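Local coordinates for protein putative carbohydrate-active enzyme (Uncultured organism, PDB 5WH8) that probably hydrolyses O-glycosidic bonds in cellulose or related polysaccharides through its glycoside hydrolase family 5 domain, the part of a longer multi-modular protein present here, at residues D221-A226 and M258-A263; T19-E24 and V29-M34; H37-F42 and D84-Y89. All coordinates share one frame; numbering follows the deposited sequence.

The three contacts follow one another along the chain in the order 2, 3, 1, none nesting inside or crossing another. Contact 2 closes a short loop, bringing 19-24 of the N-terminal hairpin beside 29-34, the lead-in to the first barrel strand 32-36. Just beyond that strand, contact 3 joins the loop segment 37-42 to helix 83-100, enclosing helix 48-56 and strand 62-68. Much later, contact 1 pairs helix 217-228 with helix 251-263 around strand 233-239. Contacts 1 and 2 touch where Asp262 meets Gln30, while contact 3 lies on the opposite side of the chain's centre, about 33 Å from contact 1 between centres.

Contact 1: D221-A226 and M258-A263; sequences DKAQVA and MDWMDA. With EDO (1,2-ethanediol), chain D.
Trp260 reaches from one helix to the next and lays the outer end of its indole against Ala223. The apolar part of the contact is this one meeting: Ala223 CB lies 3.5 Å from Trp260 CH2 and 3.7 Å from Trp260 CZ2, approaching the six-membered ring obliquely. With CG anti to the backbone N (chi1 179°), the indole extends across the gap between the helices, where Gln224 CA and Trp260 CA are 10.3 Å apart. Leu208 of strand 204-211 touches both side chains.

Polar linkage runs through a water. It donates to Gln224 OE1 at 2.9 Å and accepts from Trp260 NE1 at 3.0 Å, lying in the indole plane at the edge. The amide of Gln224 is turned 74° from that plane, and its OE1 also accepts from Arg264 NE. Arg264 in addition makes a cation-pi contact with the indole, so Arg264 contacts both residues joined by the water.

On another side of helix 251-263, a bound 1,2-ethanediol, probably from the crystallisation liquor, is held by both carboxylate oxygens of Asp262. Its O2 donates to Asp262 OD1 at 2.6 Å and its O1 to Asp262 OD2 at 2.8 Å, while its C2 packs 3.6 Å from Met258 SD. Asp262 OD1 accepts from Gln30 NE2 as well.

The two helices flank strand 233-239 in sequence, and their packing is that of successive outer helices in a (beta/alpha)8, or TIM, barrel.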
# COMPACT_ATOMS: atom_id res chain seq x y z
N ASP A 221 -13.55 -0.85 15.81
CA ASP A 221 -14.95 -1.29 15.81
C ASP A 221 -15.60 -1.08 14.43
O ASP A 221 -16.33 -1.93 13.93
CB ASP A 221 -15.78 -0.53 16.86
CG ASP A 221 -15.50 -0.94 18.29
OD1 ASP A 221 -14.98 -2.05 18.55
OD2 ASP A 221 -15.81 -0.12 19.19
N LYS A 222 -15.34 0.08 13.81
CA LYS A 222 -15.79 0.33 12.44
C LYS A 222 -15.26 -0.73 11.47
O LYS A 222 -15.98 -1.25 10.62
CB LYS A 222 -15.32 1.72 11.96
CG LYS A 222 -16.16 2.86 12.55
CD LYS A 222 -15.47 4.23 12.53
CE LYS A 222 -15.15 4.76 11.12
NZ LYS A 222 -16.36 4.98 10.27
N ALA A 223 -13.98 -1.07 11.62
CA ALA A 223 -13.39 -2.09 10.77
C ALA A 223 -14.06 -3.44 11.00
O ALA A 223 -14.30 -4.20 10.05
CB ALA A 223 -11.89 -2.19 11.00
N GLN A 224 -14.38 -3.74 12.26
CA GLN A 224 -15.02 -5.03 12.56
C GLN A 224 -16.42 -5.12 11.93
O GLN A 224 -16.83 -6.21 11.52
CB GLN A 224 -15.12 -5.28 14.08
CG GLN A 224 -15.51 -6.72 14.43
CD GLN A 224 -14.45 -7.69 14.01
OE1 GLN A 224 -13.28 -7.50 14.37
NE2 GLN A 224 -14.81 -8.70 13.23
N VAL A 225 -17.15 -4.00 11.89
CA VAL A 225 -18.44 -3.98 11.16
C VAL A 225 -18.22 -4.40 9.70
O VAL A 225 -18.94 -5.24 9.17
CB VAL A 225 -19.14 -2.59 11.22
CG1 VAL A 225 -20.38 -2.56 10.29
CG2 VAL A 225 -19.53 -2.23 12.66
N ALA A 226 -17.21 -3.82 9.04
CA ALA A 226 -16.92 -4.18 7.65
C ALA A 226 -16.54 -5.64 7.47
O ALA A 226 -16.99 -6.29 6.53
CB ALA A 226 -15.80 -3.29 7.09
N MET A 258 -1.36 -3.93 16.22
CA MET A 258 -0.64 -5.07 15.63
C MET A 258 -1.25 -6.39 16.04
O MET A 258 -1.44 -7.25 15.21
CB MET A 258 0.83 -5.04 16.00
CG MET A 258 1.58 -3.92 15.36
SD MET A 258 2.23 -4.42 13.76
CE MET A 258 2.92 -2.84 13.17
N ASP A 259 -1.61 -6.53 17.32
CA ASP A 259 -2.23 -7.76 17.80
C ASP A 259 -3.57 -7.97 17.10
O ASP A 259 -3.93 -9.10 16.71
CB ASP A 259 -2.44 -7.72 19.31
CG ASP A 259 -1.17 -7.96 20.09
OD1 ASP A 259 -0.24 -8.57 19.53
OD2 ASP A 259 -1.12 -7.54 21.26
N TRP A 260 -4.29 -6.87 16.94
CA TRP A 260 -5.62 -6.89 16.32
C TRP A 260 -5.52 -7.31 14.85
O TRP A 260 -6.30 -8.16 14.37
CB TRP A 260 -6.28 -5.50 16.48
CG TRP A 260 -7.67 -5.35 15.85
CD1 TRP A 260 -8.87 -5.58 16.46
CD2 TRP A 260 -7.96 -4.92 14.53
NE1 TRP A 260 -9.91 -5.31 15.58
CE2 TRP A 260 -9.37 -4.90 14.38
CE3 TRP A 260 -7.17 -4.52 13.44
CZ2 TRP A 260 -10.00 -4.54 13.18
CZ3 TRP A 260 -7.80 -4.17 12.25
CH2 TRP A 260 -9.20 -4.17 12.14
N MET A 261 -4.55 -6.75 14.13
CA MET A 261 -4.35 -7.13 12.73
C MET A 261 -3.89 -8.58 12.59
O MET A 261 -4.34 -9.29 11.71
CB MET A 261 -3.33 -6.21 12.04
CG MET A 261 -3.83 -4.78 11.78
SD MET A 261 -2.69 -3.77 10.79
CE MET A 261 -1.37 -3.43 11.95
N ASP A 262 -2.97 -9.00 13.45
CA ASP A 262 -2.47 -10.37 13.40
C ASP A 262 -3.60 -11.38 13.59
O ASP A 262 -3.62 -12.40 12.92
CB ASP A 262 -1.38 -10.60 14.46
CG ASP A 262 -0.09 -9.85 14.17
OD1 ASP A 262 0.07 -9.30 13.06
OD2 ASP A 262 0.79 -9.83 15.07
N ALA A 263 -4.53 -11.09 14.51
CA ALA A 263 -5.61 -12.03 14.80
C ALA A 263 -6.54 -12.19 13.63
O ALA A 263 -7.19 -13.24 13.49
CB ALA A 263 -6.38 -11.58 16.02
C1 EDO D . 4.18 -9.04 13.80
O1 EDO D . 3.41 -10.23 14.09
C2 EDO D . 3.24 -7.88 13.51
O2 EDO D . 2.37 -8.21 12.43
O HOH W 1 -12.68 -5.67 16.54

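Contact 2: T19-E24 and V29-M34; sequences TQMVSE and VQLRGM
Met21 and Val29 join the N-terminal hairpin, strands 15-17 and 20-22, to the lead-in of the first strand, 32-36, of the TIM barrel. The hairpin lies at the N-terminal end of the barrel strands, as in many family 5 cellulases.

A single backbone hydrogen bond crosses between the segments, Val29 N to Met21 O at 3.1 Å with an angle of 161° at the hydrogen. The same carbonyl oxygen receives Gln20 NE2 at 3.0 Å, so two N-H groups grip it. The acceptor lies almost in the amide plane of Gln20, and that amide also makes a weak hydrogen bond to the carbonyl of Lys265.

Apolar contacts fill in around these bonds. Met21 runs straight through its first two torsions and bends only at chi3 (70°), which brings CE to 3.8 Å from Leu31 CD1; the two side chains meet at about a right angle. Val29 CG2, beside its own backbone N, packs 3.7 Å from Ser23 CB.

Beyond Val29 the segment bonds to the last barrel strand and to the C-terminal tail, Leu31 through the backbone of Trp268 and Gln30 through that of Ser312. Ser23 also touches Cys316, whose disulfide with Cys25 ties that tail to the connection between strand 20-22 and 29-34; Ser23 OG itself is hydrogen-bonded to the backbone N of Lys27.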
# COMPACT_ATOMS: atom_id res chain seq x y z
N THR A 19 -13.32 -12.60 3.21
CA THR A 19 -12.63 -11.51 3.89
C THR A 19 -11.12 -11.65 3.90
O THR A 19 -10.43 -10.82 4.51
CB THR A 19 -13.07 -11.38 5.34
OG1 THR A 19 -12.74 -12.59 6.04
CG2 THR A 19 -14.57 -11.09 5.43
N GLN A 20 -10.60 -12.69 3.24
CA GLN A 20 -9.19 -13.05 3.35
C GLN A 20 -8.45 -13.02 2.03
O GLN A 20 -8.89 -13.60 1.03
CB GLN A 20 -9.05 -14.44 3.96
CG GLN A 20 -7.61 -14.86 4.20
CD GLN A 20 -6.94 -14.02 5.28
OE1 GLN A 20 -7.45 -13.94 6.40
NE2 GLN A 20 -5.82 -13.36 4.94
N MET A 21 -7.27 -12.40 2.04
CA MET A 21 -6.34 -12.49 0.93
C MET A 21 -5.59 -13.83 1.03
O MET A 21 -5.11 -14.20 2.10
CB MET A 21 -5.38 -11.29 0.95
CG MET A 21 -4.45 -11.20 -0.26
SD MET A 21 -3.42 -9.70 -0.27
CE MET A 21 -2.28 -10.05 1.08
N VAL A 22 -5.55 -14.59 -0.07
CA VAL A 22 -4.93 -15.91 -0.11
C VAL A 22 -3.85 -16.03 -1.19
O VAL A 22 -3.84 -15.27 -2.16
CB VAL A 22 -5.99 -17.02 -0.34
CG1 VAL A 22 -6.97 -17.07 0.81
CG2 VAL A 22 -6.74 -16.83 -1.64
N SER A 23 -2.95 -17.00 -1.02
CA SER A 23 -1.89 -17.27 -1.98
C SER A 23 -2.41 -18.05 -3.20
O SER A 23 -3.59 -18.41 -3.29
CB SER A 23 -0.80 -18.06 -1.30
OG SER A 23 -1.31 -19.35 -0.99
N GLU A 24 -1.50 -18.31 -4.12
CA GLU A 24 -1.82 -19.02 -5.35
C GLU A 24 -2.24 -20.47 -5.05
O GLU A 24 -2.91 -21.10 -5.88
CB GLU A 24 -0.63 -18.96 -6.31
CG GLU A 24 -0.94 -19.47 -7.72
CD GLU A 24 0.14 -19.14 -8.75
OE1 GLU A 24 0.82 -18.09 -8.68
OE2 GLU A 24 0.32 -19.98 -9.68
N VAL A 29 -2.78 -15.36 3.70
CA VAL A 29 -1.49 -14.65 3.71
C VAL A 29 -1.67 -13.32 4.41
O VAL A 29 -2.65 -12.64 4.13
CB VAL A 29 -0.96 -14.40 2.26
CG1 VAL A 29 0.25 -13.46 2.24
CG2 VAL A 29 -0.61 -15.70 1.57
N GLN A 30 -0.74 -12.97 5.29
CA GLN A 30 -0.60 -11.62 5.86
C GLN A 30 0.78 -11.09 5.45
O GLN A 30 1.80 -11.66 5.83
CB GLN A 30 -0.73 -11.64 7.39
CG GLN A 30 -0.46 -10.27 8.03
CD GLN A 30 -0.32 -10.29 9.53
OE1 GLN A 30 0.24 -11.22 10.11
NE2 GLN A 30 -0.82 -9.24 10.17
N LEU A 31 0.79 -9.99 4.69
CA LEU A 31 2.04 -9.33 4.25
C LEU A 31 2.34 -8.15 5.15
O LEU A 31 1.43 -7.51 5.64
CB LEU A 31 1.91 -8.84 2.81
CG LEU A 31 1.53 -9.86 1.73
CD1 LEU A 31 1.30 -9.17 0.38
CD2 LEU A 31 2.60 -11.00 1.63
N ARG A 32 3.64 -7.86 5.33
CA ARG A 32 4.11 -6.74 6.14
C ARG A 32 5.16 -5.97 5.36
O ARG A 32 6.10 -6.57 4.85
CB ARG A 32 4.70 -7.25 7.47
CG ARG A 32 3.76 -8.23 8.21
CD ARG A 32 4.43 -8.83 9.47
NE ARG A 32 5.66 -9.52 9.12
CZ ARG A 32 6.09 -10.67 9.65
NH1 ARG A 32 5.41 -11.30 10.60
NH2 ARG A 32 7.24 -11.18 9.22
N GLY A 33 5.03 -4.65 5.27
CA GLY A 33 6.07 -3.90 4.58
C GLY A 33 6.07 -2.40 4.82
O GLY A 33 5.57 -1.91 5.85
N MET A 34 6.62 -1.67 3.85
CA MET A 34 6.88 -0.23 3.96
C MET A 34 6.32 0.54 2.78
O MET A 34 6.26 0.02 1.67
CB MET A 34 8.38 0.07 4.03
CG MET A 34 9.10 -0.48 5.25
SD MET A 34 8.54 0.26 6.81
CE MET A 34 8.97 2.00 6.62

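Contact 3: H37-F42 and D84-Y89; sequences HGLAWF and DDYNAY. With EDO (1,2-ethanediol), chain J; EDO (1,2-ethanediol), chain M.
The loop that follows the first barrel strand rests through Leu39 on two tyrosines of helix 83-100. Leu39 CB lies 3.8 Å from Tyr86 OH and 4.0 Å from Tyr89 CE2, touching both side chains at once. Leu39 CD1 comes to the edge of the Tyr86 ring, near its plane. Both tyrosines have CG roughly anti to the backbone N (chi1 -154° for Tyr86, 172° for Tyr89), which carries the rings off the helix toward the loop, and both meet Trp80 edge-to-face. A water joins the segments, accepting from Leu39 N at 2.8 Å and hydrogen-bonded to Tyr86 OH at 2.8 Å.

This loop stands at the C-terminal end of the barrel strands, the side where TIM-barrel enzymes carry their active sites. It turns tightly, Gly38 O accepting from both Trp41 N and Phe42 N, while Gly38 N donates to His37 ND1 at 2.9 Å, which helps to set the rotation of the imidazole. Phe42 CE2 lies over one face of that ring, toward its rim. His37 NE2 makes a hydrogen bond to Glu278 OE2 and, at the ring edge, a weak one to O2 of a 1,2-ethanediol. On the helix, a second 1,2-ethanediol takes Asn87 ND2 on its O1 at 2.8 Å and donates from that oxygen to Asp84 OD1.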
# COMPACT_ATOMS: atom_id res chain seq x y z
N HIS A 37 7.48 7.67 0.90
CA HIS A 37 6.89 9.00 1.09
C HIS A 37 6.66 9.53 -0.34
O HIS A 37 6.62 8.74 -1.29
CB HIS A 37 7.85 9.86 1.93
CG HIS A 37 7.23 11.02 2.66
ND1 HIS A 37 6.67 12.10 2.02
CD2 HIS A 37 7.16 11.30 3.99
CE1 HIS A 37 6.25 12.98 2.91
NE2 HIS A 37 6.53 12.51 4.12
N GLY A 38 6.49 10.83 -0.54
CA GLY A 38 6.33 11.35 -1.90
C GLY A 38 7.53 11.02 -2.78
O GLY A 38 8.66 11.34 -2.43
N LEU A 39 7.31 10.37 -3.92
CA LEU A 39 8.43 9.96 -4.78
C LEU A 39 9.24 11.16 -5.31
O LEU A 39 10.47 11.10 -5.36
CB LEU A 39 7.93 9.10 -5.95
CG LEU A 39 7.23 7.81 -5.51
CD1 LEU A 39 6.49 7.16 -6.66
CD2 LEU A 39 8.22 6.80 -4.88
N ALA A 40 8.56 12.25 -5.67
CA ALA A 40 9.24 13.44 -6.18
C ALA A 40 10.02 14.17 -5.09
O ALA A 40 10.89 15.02 -5.36
CB ALA A 40 8.22 14.38 -6.82
N TRP A 41 9.74 13.82 -3.84
CA TRP A 41 10.34 14.51 -2.71
C TRP A 41 11.58 13.80 -2.14
O TRP A 41 12.48 14.46 -1.60
CB TRP A 41 9.30 14.69 -1.61
CG TRP A 41 8.10 15.47 -2.04
CD1 TRP A 41 8.01 16.34 -3.09
CD2 TRP A 41 6.81 15.45 -1.43
NE1 TRP A 41 6.74 16.87 -3.16
CE2 TRP A 41 5.98 16.33 -2.16
CE3 TRP A 41 6.26 14.76 -0.34
CZ2 TRP A 41 4.65 16.54 -1.83
CZ3 TRP A 41 4.93 14.97 -0.02
CH2 TRP A 41 4.14 15.86 -0.75
N PHE A 42 11.61 12.47 -2.24
CA PHE A 42 12.72 11.66 -1.69
C PHE A 42 13.25 10.64 -2.70
O PHE A 42 13.47 9.48 -2.36
CB PHE A 42 12.27 10.93 -0.41
CG PHE A 42 11.84 11.88 0.66
CD1 PHE A 42 12.78 12.45 1.50
CD2 PHE A 42 10.52 12.26 0.79
CE1 PHE A 42 12.40 13.36 2.45
CE2 PHE A 42 10.14 13.16 1.73
CZ PHE A 42 11.08 13.73 2.56
N ASP A 84 4.02 10.75 -18.71
CA ASP A 84 4.48 9.48 -19.28
C ASP A 84 5.87 9.09 -18.76
O ASP A 84 6.17 7.90 -18.61
CB ASP A 84 4.50 9.56 -20.81
CG ASP A 84 3.11 9.50 -21.41
OD1 ASP A 84 2.49 8.41 -21.36
OD2 ASP A 84 2.62 10.54 -21.92
N ASP A 85 6.72 10.07 -18.48
CA ASP A 85 8.01 9.76 -17.86
C ASP A 85 7.86 9.31 -16.39
O ASP A 85 8.64 8.51 -15.90
CB ASP A 85 8.96 10.93 -17.92
CG ASP A 85 9.44 11.22 -19.33
OD1 ASP A 85 9.65 10.25 -20.09
OD2 ASP A 85 9.62 12.41 -19.67
N TYR A 86 6.87 9.86 -15.70
CA TYR A 86 6.58 9.43 -14.33
C TYR A 86 6.14 7.96 -14.40
O TYR A 86 6.57 7.12 -13.59
CB TYR A 86 5.50 10.35 -13.72
CG TYR A 86 5.48 10.49 -12.21
CD1 TYR A 86 5.69 9.40 -11.38
CD2 TYR A 86 5.21 11.72 -11.62
CE1 TYR A 86 5.65 9.52 -10.00
CE2 TYR A 86 5.17 11.85 -10.22
CZ TYR A 86 5.38 10.73 -9.43
OH TYR A 86 5.33 10.82 -8.05
N ASN A 87 5.34 7.61 -15.42
CA ASN A 87 4.98 6.21 -15.67
C ASN A 87 6.22 5.33 -15.80
O ASN A 87 6.28 4.21 -15.26
CB ASN A 87 4.13 6.07 -16.95
CG ASN A 87 2.71 6.57 -16.80
OD1 ASN A 87 2.30 7.00 -15.74
ND2 ASN A 87 1.95 6.52 -17.91
N ALA A 88 7.23 5.80 -16.54
CA ALA A 88 8.42 5.01 -16.79
C ALA A 88 9.23 4.79 -15.50
O ALA A 88 9.77 3.70 -15.25
CB ALA A 88 9.29 5.68 -17.86
N TYR A 89 9.27 5.82 -14.66
CA TYR A 89 9.90 5.74 -13.35
C TYR A 89 9.22 4.70 -12.45
O TYR A 89 9.89 3.92 -11.75
CB TYR A 89 9.87 7.12 -12.71
CG TYR A 89 10.33 7.18 -11.27
CD1 TYR A 89 11.67 7.29 -10.95
CD2 TYR A 89 9.41 7.17 -10.22
CE1 TYR A 89 12.09 7.36 -9.65
CE2 TYR A 89 9.83 7.23 -8.92
CZ TYR A 89 11.17 7.33 -8.64
OH TYR A 89 11.60 7.41 -7.34
C1 EDO J . 4.10 5.45 -21.30
O1 EDO J . 3.25 6.10 -20.33
C2 EDO J . 5.38 4.93 -20.66
O2 EDO J . 6.26 6.02 -20.37
C1 EDO M . 3.64 13.32 6.11
O1 EDO M . 4.60 12.56 6.87
C2 EDO M . 3.96 14.83 6.03
O2 EDO M . 5.37 15.10 5.87
O HOH W 2 4.86 10.57 -5.28